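Local structure of insecticyanin-A (Manduca sexta, 1Z24) at residues G1-Y5 / L33-N37; G86-M90 / L101-V105; N112-N118 / I130-S136. The protein binds the bile pigment biliverdin IX gamma as a blue chromophore that, mixed with carotenes, gives hornworms their green camouflage. One frame throughout, in Å; residues are numbered along the deposited sequence.

Contact 1 of 3, residues G1-Y5 / L33-N37; sequences GDIFY and LPLEN. With BLV (biliverdin IX gamma chromophore), chain B.
The CA atoms of Asp2 and Pro34 are the nearest pair, 5.4 Å apart. The two segments form no ladder. Residues 33-37 are an irregular loop, and residues 1-5 are an N-terminal arm that runs into strand 3-6. A single hydrogen bond joins them: Glu36 N donates to Asp2 OD1 at 3.0 Å, with an N-H...O angle of 151°. OD1 takes this N-H on its syn lone pair, the side of the other carboxylate oxygen. Asp2 CG stands beside its own backbone N (chi1 -71°), which carries the carboxylate across to the loop. OD2 is bound as well, by His131 NE2, so each oxygen of the carboxylate has a donor. The carboxylate of Glu36 also lies near, with OE1 3.8 Å from Asp2 OD1. These like charges probably disfavour each other, and the N-H and the histidine would offset this for Asp2. The apolar part is small. The end of the Ile3 chain, CD1, meets the Pro34 ring at CD, 3.4 Å away, and the backbone O of Gly1 lies by Pro34 CB.

The far side of the loop faces the pigment. Asn37 CG sits between its backbone N and carbonyl carbon (chi1 65°). From there ND2 donates a hydrogen bond of 2.8 Å to the lactam oxygen OA of biliverdin. Leu35 CD2 touches the same oxygen at 3.6 Å.

The contact thus reaches from the outer arm to the chromophore pocket of the lipocalin. Strand 3-6 pairs antiparallel with strand 127-136, where Ile3 bonds to Ile130. The loop follows strand 25-32, which pairs with that same strand, and Leu35 rests on His131 and Trp133.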
# COMPACT_ATOMS: atom_id res chain seq x y z
N GLY A 1 0.31 6.84 -21.06
CA GLY A 1 1.08 5.78 -20.42
C GLY A 1 0.29 5.18 -19.27
O GLY A 1 -0.65 5.83 -18.74
N ASP A 2 0.63 3.96 -18.90
CA ASP A 2 -0.08 3.33 -17.81
C ASP A 2 0.31 4.03 -16.56
O ASP A 2 1.35 4.65 -16.54
CB ASP A 2 0.24 1.83 -17.61
CG ASP A 2 -0.33 1.00 -18.72
OD1 ASP A 2 -0.78 1.41 -19.75
OD2 ASP A 2 -0.24 -0.22 -18.48
N ILE A 3 -0.51 3.90 -15.54
CA ILE A 3 -0.23 4.52 -14.26
C ILE A 3 0.73 3.68 -13.38
O ILE A 3 0.48 2.52 -13.06
CB ILE A 3 -1.50 4.92 -13.50
CG1 ILE A 3 -2.31 5.91 -14.29
CG2 ILE A 3 -1.20 5.52 -12.12
CD1 ILE A 3 -3.76 5.53 -14.22
N PHE A 4 1.84 4.27 -12.97
CA PHE A 4 2.80 3.58 -12.12
C PHE A 4 2.94 4.30 -10.81
O PHE A 4 2.78 5.51 -10.70
CB PHE A 4 4.19 3.72 -12.81
CG PHE A 4 4.49 2.62 -13.78
CD1 PHE A 4 4.04 2.71 -15.10
CD2 PHE A 4 5.20 1.49 -13.34
CE1 PHE A 4 4.33 1.68 -15.99
CE2 PHE A 4 5.49 0.46 -14.22
CZ PHE A 4 5.07 0.59 -15.54
N TYR A 5 3.25 3.57 -9.82
CA TYR A 5 3.45 4.14 -8.51
C TYR A 5 4.69 3.44 -7.99
O TYR A 5 4.99 2.32 -8.41
CB TYR A 5 2.35 3.76 -7.61
CG TYR A 5 1.05 4.31 -8.01
CD1 TYR A 5 0.72 5.62 -7.65
CD2 TYR A 5 0.11 3.55 -8.72
CE1 TYR A 5 -0.53 6.17 -7.97
CE2 TYR A 5 -1.15 4.09 -9.02
CZ TYR A 5 -1.48 5.39 -8.62
OH TYR A 5 -2.69 5.97 -8.90
N LEU A 33 -8.81 2.19 -16.04
CA LEU A 33 -7.66 3.02 -15.84
C LEU A 33 -6.89 2.80 -17.17
O LEU A 33 -7.14 1.73 -17.80
CB LEU A 33 -6.77 2.55 -14.68
CG LEU A 33 -7.37 2.76 -13.28
CD1 LEU A 33 -6.32 2.44 -12.23
CD2 LEU A 33 -7.88 4.14 -13.04
N PRO A 34 -6.06 3.73 -17.64
CA PRO A 34 -5.37 3.51 -18.88
C PRO A 34 -4.58 2.19 -18.92
O PRO A 34 -4.02 1.79 -17.89
CB PRO A 34 -4.26 4.54 -18.91
CG PRO A 34 -4.61 5.60 -17.94
CD PRO A 34 -5.66 5.01 -17.05
N LEU A 35 -4.73 1.49 -20.05
CA LEU A 35 -4.10 0.18 -20.31
C LEU A 35 -3.70 0.16 -21.78
O LEU A 35 -4.60 0.17 -22.64
CB LEU A 35 -5.02 -0.98 -19.88
CG LEU A 35 -4.50 -2.38 -20.27
CD1 LEU A 35 -3.05 -2.60 -19.73
CD2 LEU A 35 -5.45 -3.48 -19.75
N GLU A 36 -2.41 0.26 -22.01
CA GLU A 36 -1.91 0.29 -23.36
C GLU A 36 -2.56 -0.57 -24.45
O GLU A 36 -3.09 -0.00 -25.38
CB GLU A 36 -0.42 -0.11 -23.45
CG GLU A 36 0.32 0.60 -24.57
CD GLU A 36 0.38 2.08 -24.30
OE1 GLU A 36 0.42 2.56 -23.18
OE2 GLU A 36 0.34 2.79 -25.39
N ASN A 37 -2.72 -1.84 -24.20
CA ASN A 37 -3.31 -2.68 -25.19
C ASN A 37 -4.71 -2.36 -25.48
O ASN A 37 -5.19 -2.83 -26.48
CB ASN A 37 -3.16 -4.20 -24.96
CG ASN A 37 -3.91 -4.66 -23.70
OD1 ASN A 37 -5.02 -4.21 -23.40
ND2 ASN A 37 -3.39 -5.67 -23.03
NA BLV B . -6.07 -7.11 -19.73
C1A BLV B . -4.72 -7.06 -19.61
C2A BLV B . -4.24 -7.56 -18.33
C3A BLV B . -5.35 -7.94 -17.64
C4A BLV B . -6.49 -7.64 -18.53
CMA BLV B . -5.50 -8.49 -16.18
OA BLV B . -4.00 -6.65 -20.49
CAA BLV B . -2.83 -7.58 -17.88
CBA BLV B . -2.57 -6.15 -17.51
CGA BLV B . -1.08 -5.98 -17.21
O1A BLV B . -0.66 -5.91 -16.09
O2A BLV B . -0.32 -5.96 -18.12
CHB BLV B . -7.82 -7.85 -18.16
NB BLV B . -9.06 -7.20 -20.16
C1B BLV B . -8.97 -7.45 -18.81
C2B BLV B . -10.25 -7.28 -18.17
C3B BLV B . -11.09 -6.92 -19.14
C4B BLV B . -10.33 -6.85 -20.39
CMB BLV B . -10.56 -7.48 -16.69
CAB BLV B . -12.55 -6.61 -18.97
CBB BLV B . -12.97 -5.52 -19.71
CHC BLV B . -10.91 -6.55 -21.63
NC BLV B . -9.12 -6.51 -23.27
C1C BLV B . -10.43 -6.59 -22.91
C2C BLV B . -11.30 -6.68 -24.09
C3C BLV B . -10.58 -6.69 -25.21
C4C BLV B . -9.16 -6.58 -24.68
CMC BLV B . -12.75 -6.84 -24.02
CAC BLV B . -10.92 -6.75 -26.71
CBC BLV B . -10.03 -7.24 -27.61
CHD BLV B . -7.98 -6.46 -25.51
ND BLV B . -6.39 -7.70 -24.09
C1D BLV B . -6.73 -6.98 -25.26
C2D BLV B . -5.54 -6.91 -26.17
C3D BLV B . -4.51 -7.58 -25.56
C4D BLV B . -5.06 -8.05 -24.30
CMD BLV B . -5.44 -6.23 -27.50
OD BLV B . -4.42 -8.70 -23.51
CAD BLV B . -3.14 -7.79 -26.08
CBD BLV B . -3.05 -9.21 -26.60
CGD BLV B . -1.57 -9.58 -26.98
O1D BLV B . -1.20 -9.47 -28.10
O2D BLV B . -0.78 -9.97 -26.13

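Contact 2 of 3, residues G86-M90 / L101-V105; sequences GKYVM and LVPWV. With BLV (biliverdin IX gamma chromophore), chain B.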
# COMPACT_ATOMS: atom_id res chain seq x y z
N GLY A 86 -12.18 -14.11 -5.53
CA GLY A 86 -12.38 -13.81 -6.96
C GLY A 86 -11.13 -13.41 -7.70
O GLY A 86 -10.68 -12.23 -7.73
N LYS A 87 -10.58 -14.44 -8.28
CA LYS A 87 -9.36 -14.32 -9.03
C LYS A 87 -9.42 -15.38 -10.11
O LYS A 87 -9.64 -16.57 -9.84
CB LYS A 87 -8.22 -14.48 -8.01
CG LYS A 87 -6.91 -13.91 -8.54
CD LYS A 87 -5.71 -14.25 -7.67
CE LYS A 87 -5.74 -13.65 -6.28
NZ LYS A 87 -4.48 -13.96 -5.55
N TYR A 88 -9.25 -14.95 -11.36
CA TYR A 88 -9.32 -15.87 -12.47
C TYR A 88 -8.23 -15.66 -13.51
O TYR A 88 -7.58 -14.62 -13.60
CB TYR A 88 -10.78 -15.91 -13.04
CG TYR A 88 -11.23 -14.61 -13.65
CD1 TYR A 88 -11.04 -14.34 -15.02
CD2 TYR A 88 -11.78 -13.62 -12.83
CE1 TYR A 88 -11.47 -13.14 -15.61
CE2 TYR A 88 -12.20 -12.41 -13.39
CZ TYR A 88 -12.05 -12.18 -14.76
OH TYR A 88 -12.45 -10.97 -15.26
N VAL A 89 -8.03 -16.68 -14.30
CA VAL A 89 -7.02 -16.64 -15.34
C VAL A 89 -7.65 -16.82 -16.70
O VAL A 89 -8.51 -17.69 -16.84
CB VAL A 89 -6.08 -17.83 -15.17
CG1 VAL A 89 -4.94 -17.78 -16.22
CG2 VAL A 89 -5.66 -17.91 -13.69
N MET A 90 -7.20 -15.99 -17.66
CA MET A 90 -7.63 -15.99 -19.03
C MET A 90 -6.41 -16.34 -19.84
O MET A 90 -5.39 -15.69 -19.72
CB MET A 90 -8.14 -14.63 -19.43
CG MET A 90 -9.38 -14.29 -18.60
SD MET A 90 -10.13 -12.77 -19.25
CE MET A 90 -8.88 -11.47 -18.86
N LEU A 101 -3.61 -14.04 -18.35
CA LEU A 101 -4.06 -12.83 -17.68
C LEU A 101 -4.82 -13.15 -16.41
O LEU A 101 -5.67 -14.07 -16.35
CB LEU A 101 -4.85 -11.85 -18.56
CG LEU A 101 -4.16 -11.60 -19.92
CD1 LEU A 101 -5.02 -10.68 -20.76
CD2 LEU A 101 -2.79 -10.91 -19.69
N VAL A 102 -4.53 -12.33 -15.39
CA VAL A 102 -5.14 -12.55 -14.13
C VAL A 102 -5.83 -11.37 -13.48
O VAL A 102 -5.21 -10.70 -12.67
CB VAL A 102 -4.06 -13.14 -13.15
CG1 VAL A 102 -4.70 -13.51 -11.82
CG2 VAL A 102 -3.34 -14.37 -13.68
N PRO A 103 -7.10 -11.16 -13.77
CA PRO A 103 -7.78 -10.07 -13.11
C PRO A 103 -8.23 -10.45 -11.70
O PRO A 103 -8.63 -11.57 -11.41
CB PRO A 103 -9.04 -9.82 -13.93
CG PRO A 103 -8.93 -10.73 -15.16
CD PRO A 103 -8.00 -11.85 -14.74
N TRP A 104 -8.16 -9.52 -10.81
CA TRP A 104 -8.60 -9.75 -9.47
C TRP A 104 -9.95 -9.04 -9.33
O TRP A 104 -10.08 -7.88 -9.70
CB TRP A 104 -7.67 -9.05 -8.42
CG TRP A 104 -6.31 -9.67 -8.37
CD1 TRP A 104 -5.60 -10.08 -9.47
CD2 TRP A 104 -5.50 -9.94 -7.23
NE1 TRP A 104 -4.40 -10.61 -9.08
CE2 TRP A 104 -4.29 -10.50 -7.69
CE3 TRP A 104 -5.63 -9.69 -5.88
CZ2 TRP A 104 -3.24 -10.84 -6.81
CZ3 TRP A 104 -4.64 -10.05 -5.00
CH2 TRP A 104 -3.44 -10.59 -5.47
N VAL A 105 -10.95 -9.70 -8.79
CA VAL A 105 -12.26 -9.10 -8.60
C VAL A 105 -12.34 -8.57 -7.19
O VAL A 105 -12.42 -9.33 -6.22
CB VAL A 105 -13.42 -10.12 -8.82
CG1 VAL A 105 -14.83 -9.42 -8.81
CG2 VAL A 105 -13.19 -10.66 -10.23
NA BLV B . -6.07 -7.11 -19.73
C1A BLV B . -4.72 -7.06 -19.61
C2A BLV B . -4.24 -7.56 -18.33
C3A BLV B . -5.35 -7.94 -17.64
C4A BLV B . -6.49 -7.64 -18.53
CMA BLV B . -5.50 -8.49 -16.18
OA BLV B . -4.00 -6.65 -20.49
CAA BLV B . -2.83 -7.58 -17.88
CBA BLV B . -2.57 -6.15 -17.51
CGA BLV B . -1.08 -5.98 -17.21
O1A BLV B . -0.66 -5.91 -16.09
O2A BLV B . -0.32 -5.96 -18.12
CHB BLV B . -7.82 -7.85 -18.16
NB BLV B . -9.06 -7.20 -20.16
C1B BLV B . -8.97 -7.45 -18.81
C2B BLV B . -10.25 -7.28 -18.17
C3B BLV B . -11.09 -6.92 -19.14
C4B BLV B . -10.33 -6.85 -20.39
CMB BLV B . -10.56 -7.48 -16.69
CAB BLV B . -12.55 -6.61 -18.97
CBB BLV B . -12.97 -5.52 -19.71
CHC BLV B . -10.91 -6.55 -21.63
NC BLV B . -9.12 -6.51 -23.27
C1C BLV B . -10.43 -6.59 -22.91
C2C BLV B . -11.30 -6.68 -24.09
C3C BLV B . -10.58 -6.69 -25.21
C4C BLV B . -9.16 -6.58 -24.68
CMC BLV B . -12.75 -6.84 -24.02
CAC BLV B . -10.92 -6.75 -26.71
CBC BLV B . -10.03 -7.24 -27.61
CHD BLV B . -7.98 -6.46 -25.51
ND BLV B . -6.39 -7.70 -24.09
C1D BLV B . -6.73 -6.98 -25.26
C2D BLV B . -5.54 -6.91 -26.17
C3D BLV B . -4.51 -7.58 -25.56
C4D BLV B . -5.06 -8.05 -24.30
CMD BLV B . -5.44 -6.23 -27.50
OD BLV B . -4.42 -8.70 -23.51
CAD BLV B . -3.14 -7.79 -26.08
CBD BLV B . -3.05 -9.21 -26.60
CGD BLV B . -1.57 -9.58 -26.98
O1D BLV B . -1.20 -9.47 -28.10
O2D BLV B . -0.78 -9.97 -26.13
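Pro103 and Tyr88 form the tightly packed part of this contact. The proline ring lies over one face of the tyrosine ring, offset toward its rim, with Pro103 CD 4.0 Å from the ring centroid in a CH-pi contact. Val105 CG2 meets the edge of the same ring in its plane, 3.7 Å from Tyr88 CE2. With chi1 at 65° Tyr88 CG is wedged between backbone N and C, and the ring turns back to Pro103 and Val105. Its hydroxyl is hydrogen-bonded to Tyr48 and Asn116. Met90 CE touches Pro103 CG at 3.8 Å and also reaches the methine carbon CHB of biliverdin.

The segments belong to the antiparallel hairpin of strands 88-94 and 97-108, part of the lipocalin barrel. Met90 and Leu101 are a hydrogen-bonded pair: Met90 N gives to Leu101 O and Leu101 N gives to Met90 O, both at 2.8 Å. Val105 N also bonds to Gly86 O. Between them the ladder is slack, because Pro103 has no N-H to give and the Tyr88 N to Pro103 O bond is weak at 3.4 Å. The side chain of Leu101 faces the pigment, with CD1 3.4 Å from biliverdin OD.

The partly exposed side, with Lys87, Val89, Val102 and Trp104, is looser. Val89 CG2 and Val102 CG2 are just in touch at 4.2 Å. Its close spot is Lys87, which runs alongside Trp104 with CE over the centre of the six-membered ring. NZ makes a cation-pi contact 3.8 Å from the centroid of that ring and a salt bridge with Asp79.

Contact 3 of 3, residues N112-N118 / I130-S136; sequences NYAINYN and IHAWILS. With BLV (biliverdin IX gamma chromophore), chain B.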
# COMPACT_ATOMS: atom_id res chain seq x y z
N ASN A 112 -25.16 -6.98 -11.70
CA ASN A 112 -25.05 -5.68 -12.38
C ASN A 112 -23.67 -5.06 -12.54
O ASN A 112 -23.42 -4.39 -13.53
CB ASN A 112 -25.66 -4.62 -11.44
CG ASN A 112 -27.05 -5.01 -11.17
OD1 ASN A 112 -27.84 -5.11 -12.08
ND2 ASN A 112 -27.33 -5.33 -9.95
N TYR A 113 -22.79 -5.22 -11.55
CA TYR A 113 -21.48 -4.60 -11.67
C TYR A 113 -20.39 -5.47 -11.07
O TYR A 113 -20.63 -6.37 -10.24
CB TYR A 113 -21.47 -3.22 -10.90
CG TYR A 113 -21.32 -3.45 -9.41
CD1 TYR A 113 -20.07 -3.55 -8.78
CD2 TYR A 113 -22.47 -3.62 -8.62
CE1 TYR A 113 -19.96 -3.85 -7.42
CE2 TYR A 113 -22.39 -3.91 -7.26
CZ TYR A 113 -21.13 -4.03 -6.67
OH TYR A 113 -21.05 -4.31 -5.35
N ALA A 114 -19.19 -5.13 -11.50
CA ALA A 114 -17.99 -5.76 -11.02
C ALA A 114 -16.88 -4.74 -11.03
O ALA A 114 -16.82 -3.90 -11.93
CB ALA A 114 -17.48 -6.99 -11.79
N ILE A 115 -15.99 -4.81 -10.04
CA ILE A 115 -14.81 -3.94 -9.94
C ILE A 115 -13.61 -4.88 -9.97
O ILE A 115 -13.37 -5.65 -9.00
CB ILE A 115 -14.79 -2.98 -8.77
CG1 ILE A 115 -16.04 -2.11 -8.82
CG2 ILE A 115 -13.59 -2.07 -8.82
CD1 ILE A 115 -16.24 -1.44 -7.46
N ASN A 116 -12.89 -4.85 -11.10
CA ASN A 116 -11.70 -5.68 -11.36
C ASN A 116 -10.42 -4.89 -11.29
O ASN A 116 -10.42 -3.69 -11.54
CB ASN A 116 -11.83 -6.39 -12.73
CG ASN A 116 -12.77 -7.58 -12.67
OD1 ASN A 116 -12.75 -8.45 -13.52
ND2 ASN A 116 -13.55 -7.62 -11.69
N TYR A 117 -9.33 -5.56 -10.94
CA TYR A 117 -8.08 -4.85 -10.81
C TYR A 117 -6.86 -5.73 -10.98
O TYR A 117 -6.99 -6.91 -11.00
CB TYR A 117 -8.11 -4.48 -9.32
CG TYR A 117 -6.84 -4.08 -8.54
CD1 TYR A 117 -6.56 -2.73 -8.32
CD2 TYR A 117 -5.98 -5.05 -8.01
CE1 TYR A 117 -5.45 -2.31 -7.59
CE2 TYR A 117 -4.87 -4.65 -7.27
CZ TYR A 117 -4.61 -3.29 -7.06
OH TYR A 117 -3.52 -2.92 -6.34
N ASN A 118 -5.69 -5.15 -11.13
CA ASN A 118 -4.44 -5.89 -11.24
C ASN A 118 -3.30 -4.93 -10.88
O ASN A 118 -3.50 -3.74 -10.91
CB ASN A 118 -4.14 -6.80 -12.43
CG ASN A 118 -3.25 -6.13 -13.45
OD1 ASN A 118 -3.54 -5.05 -13.97
ND2 ASN A 118 -2.19 -6.83 -13.78
N ILE A 130 -0.85 0.07 -12.14
CA ILE A 130 -2.13 -0.37 -11.66
C ILE A 130 -3.18 -0.33 -12.77
O ILE A 130 -3.32 0.65 -13.54
CB ILE A 130 -2.63 0.54 -10.50
CG1 ILE A 130 -1.76 0.41 -9.20
CG2 ILE A 130 -4.13 0.30 -10.26
CD1 ILE A 130 -1.69 -1.02 -8.69
N HIS A 131 -3.94 -1.39 -12.88
CA HIS A 131 -4.99 -1.42 -13.87
C HIS A 131 -6.33 -1.67 -13.19
O HIS A 131 -6.38 -2.43 -12.22
CB HIS A 131 -4.81 -2.39 -15.01
CG HIS A 131 -3.47 -2.18 -15.59
ND1 HIS A 131 -2.39 -3.01 -15.30
CD2 HIS A 131 -3.03 -1.20 -16.42
CE1 HIS A 131 -1.32 -2.48 -15.99
NE2 HIS A 131 -1.68 -1.41 -16.67
N ALA A 132 -7.41 -1.06 -13.67
CA ALA A 132 -8.72 -1.28 -13.06
C ALA A 132 -9.83 -1.10 -14.06
O ALA A 132 -9.66 -0.31 -15.00
CB ALA A 132 -8.98 -0.36 -11.89
N TRP A 133 -10.96 -1.82 -13.86
CA TRP A 133 -12.09 -1.74 -14.77
C TRP A 133 -13.44 -1.75 -14.09
O TRP A 133 -13.70 -2.57 -13.20
CB TRP A 133 -12.18 -3.03 -15.60
CG TRP A 133 -11.02 -3.33 -16.45
CD1 TRP A 133 -10.94 -3.13 -17.81
CD2 TRP A 133 -9.75 -3.92 -16.00
NE1 TRP A 133 -9.66 -3.58 -18.23
CE2 TRP A 133 -8.91 -4.04 -17.16
CE3 TRP A 133 -9.27 -4.31 -14.72
CZ2 TRP A 133 -7.58 -4.59 -17.08
CZ3 TRP A 133 -7.99 -4.81 -14.60
CH2 TRP A 133 -7.15 -4.97 -15.77
N ILE A 134 -14.29 -0.84 -14.53
CA ILE A 134 -15.62 -0.81 -13.95
C ILE A 134 -16.48 -1.57 -14.95
O ILE A 134 -16.62 -1.18 -16.12
CB ILE A 134 -16.14 0.57 -13.68
CG1 ILE A 134 -15.42 1.04 -12.45
CG2 ILE A 134 -17.56 0.44 -13.24
CD1 ILE A 134 -15.32 2.54 -12.65
N LEU A 135 -17.01 -2.69 -14.52
CA LEU A 135 -17.78 -3.49 -15.44
C LEU A 135 -19.25 -3.57 -15.09
O LEU A 135 -19.62 -3.67 -13.92
CB LEU A 135 -17.29 -4.97 -15.43
CG LEU A 135 -15.79 -5.09 -15.60
CD1 LEU A 135 -15.49 -6.55 -15.46
CD2 LEU A 135 -15.50 -4.66 -17.02
N SER A 136 -20.10 -3.57 -16.13
CA SER A 136 -21.53 -3.64 -15.93
C SER A 136 -22.22 -4.55 -16.91
O SER A 136 -21.83 -4.65 -18.07
CB SER A 136 -22.13 -2.25 -16.13
OG SER A 136 -23.53 -2.39 -16.13
NA BLV B . -6.07 -7.11 -19.73
C1A BLV B . -4.72 -7.06 -19.61
C2A BLV B . -4.24 -7.56 -18.33
C3A BLV B . -5.35 -7.94 -17.64
C4A BLV B . -6.49 -7.64 -18.53
CMA BLV B . -5.50 -8.49 -16.18
OA BLV B . -4.00 -6.65 -20.49
CAA BLV B . -2.83 -7.58 -17.88
CBA BLV B . -2.57 -6.15 -17.51
CGA BLV B . -1.08 -5.98 -17.21
O1A BLV B . -0.66 -5.91 -16.09
O2A BLV B . -0.32 -5.96 -18.12
CHB BLV B . -7.82 -7.85 -18.16
NB BLV B . -9.06 -7.20 -20.16
C1B BLV B . -8.97 -7.45 -18.81
C2B BLV B . -10.25 -7.28 -18.17
C3B BLV B . -11.09 -6.92 -19.14
C4B BLV B . -10.33 -6.85 -20.39
CMB BLV B . -10.56 -7.48 -16.69
CAB BLV B . -12.55 -6.61 -18.97
CBB BLV B . -12.97 -5.52 -19.71
CHC BLV B . -10.91 -6.55 -21.63
NC BLV B . -9.12 -6.51 -23.27
C1C BLV B . -10.43 -6.59 -22.91
C2C BLV B . -11.30 -6.68 -24.09
C3C BLV B . -10.58 -6.69 -25.21
C4C BLV B . -9.16 -6.58 -24.68
CMC BLV B . -12.75 -6.84 -24.02
CAC BLV B . -10.92 -6.75 -26.71
CBC BLV B . -10.03 -7.24 -27.61
CHD BLV B . -7.98 -6.46 -25.51
ND BLV B . -6.39 -7.70 -24.09
C1D BLV B . -6.73 -6.98 -25.26
C2D BLV B . -5.54 -6.91 -26.17
C3D BLV B . -4.51 -7.58 -25.56
C4D BLV B . -5.06 -8.05 -24.30
CMD BLV B . -5.44 -6.23 -27.50
OD BLV B . -4.42 -8.70 -23.51
CAD BLV B . -3.14 -7.79 -26.08
CBD BLV B . -3.05 -9.21 -26.60
CGD BLV B . -1.57 -9.58 -26.98
O1D BLV B . -1.20 -9.47 -28.10
O2D BLV B . -0.78 -9.97 -26.13
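Asn118 OD1 accepts a 2.7 Å hydrogen bond from His131 ND1. The bond uses a lone pair of OD1 in the carbonyl plane. The amide and the imidazole lie side by side and nearly coplanar, 18° apart, so the bond sets one flat group against the other. The other ring nitrogen, NE2, is hydrogen-bonded to Asp2 OD2, and the two bonds help to fix the ring. The amide also reaches the ligand: Asn118 ND2 donates to the propionate oxygen O1A of biliverdin at 2.9 Å, and the N-H points almost straight at it (169°). His131 itself packs beside O1A, with ND1 3.5 Å away but not hydrogen-bonded.

Strands 113-118 and 130-136 form an antiparallel hairpin in the wall of the lipocalin barrel. The pairs Ala114-Leu135, Asn116-Trp133 and Asn118-His131 are hydrogen-bonded, and their side chains share the face toward the pigment. Trp133 lays one face on biliverdin, its CZ2 3.4 Å from the methine carbon CHB. With CG beside the backbone N (chi1 -61°), the indole reaches across to strand 113-118, where the backbones of Asn116 and Tyr117 meet its edge. NE1 is bonded to Glu38. Leu135 crosses Asn116 at about a right angle, CD1 3.9 Å from Asn116 OD1, which is hydrogen-bonded to Tyr88 OH. Leu135 CD2 touches the pigment vinyl at CBB.

On the other face, Tyr117 crosses Ile130, whose CD1 lies 3.5 Å from Tyr117 OH. Tyr113 and Ile115 pack there against helix 144-154.

In the fold
From the N terminus, contact 1 closes the first loop, bringing residues 33-37, beyond strand 25-32, back to the arm at 1-5. Contact 2 then closes the hairpin of strands 88-94 and 97-108. Contact 3 closes the next hairpin, strands 113-122 and 127-136. The three lie in series; none nests or crosses. Contacts 2 and 3 are neighbours in the sheet, joined by Trp104 O to Tyr117 N at 2.7 Å. Contact 3 meets contact 1 through Leu33 N and Ala132 O at 2.8 Å. Contacts 1 and 2 do not touch, their centres about 18 Å apart. All three reach the same biliverdin.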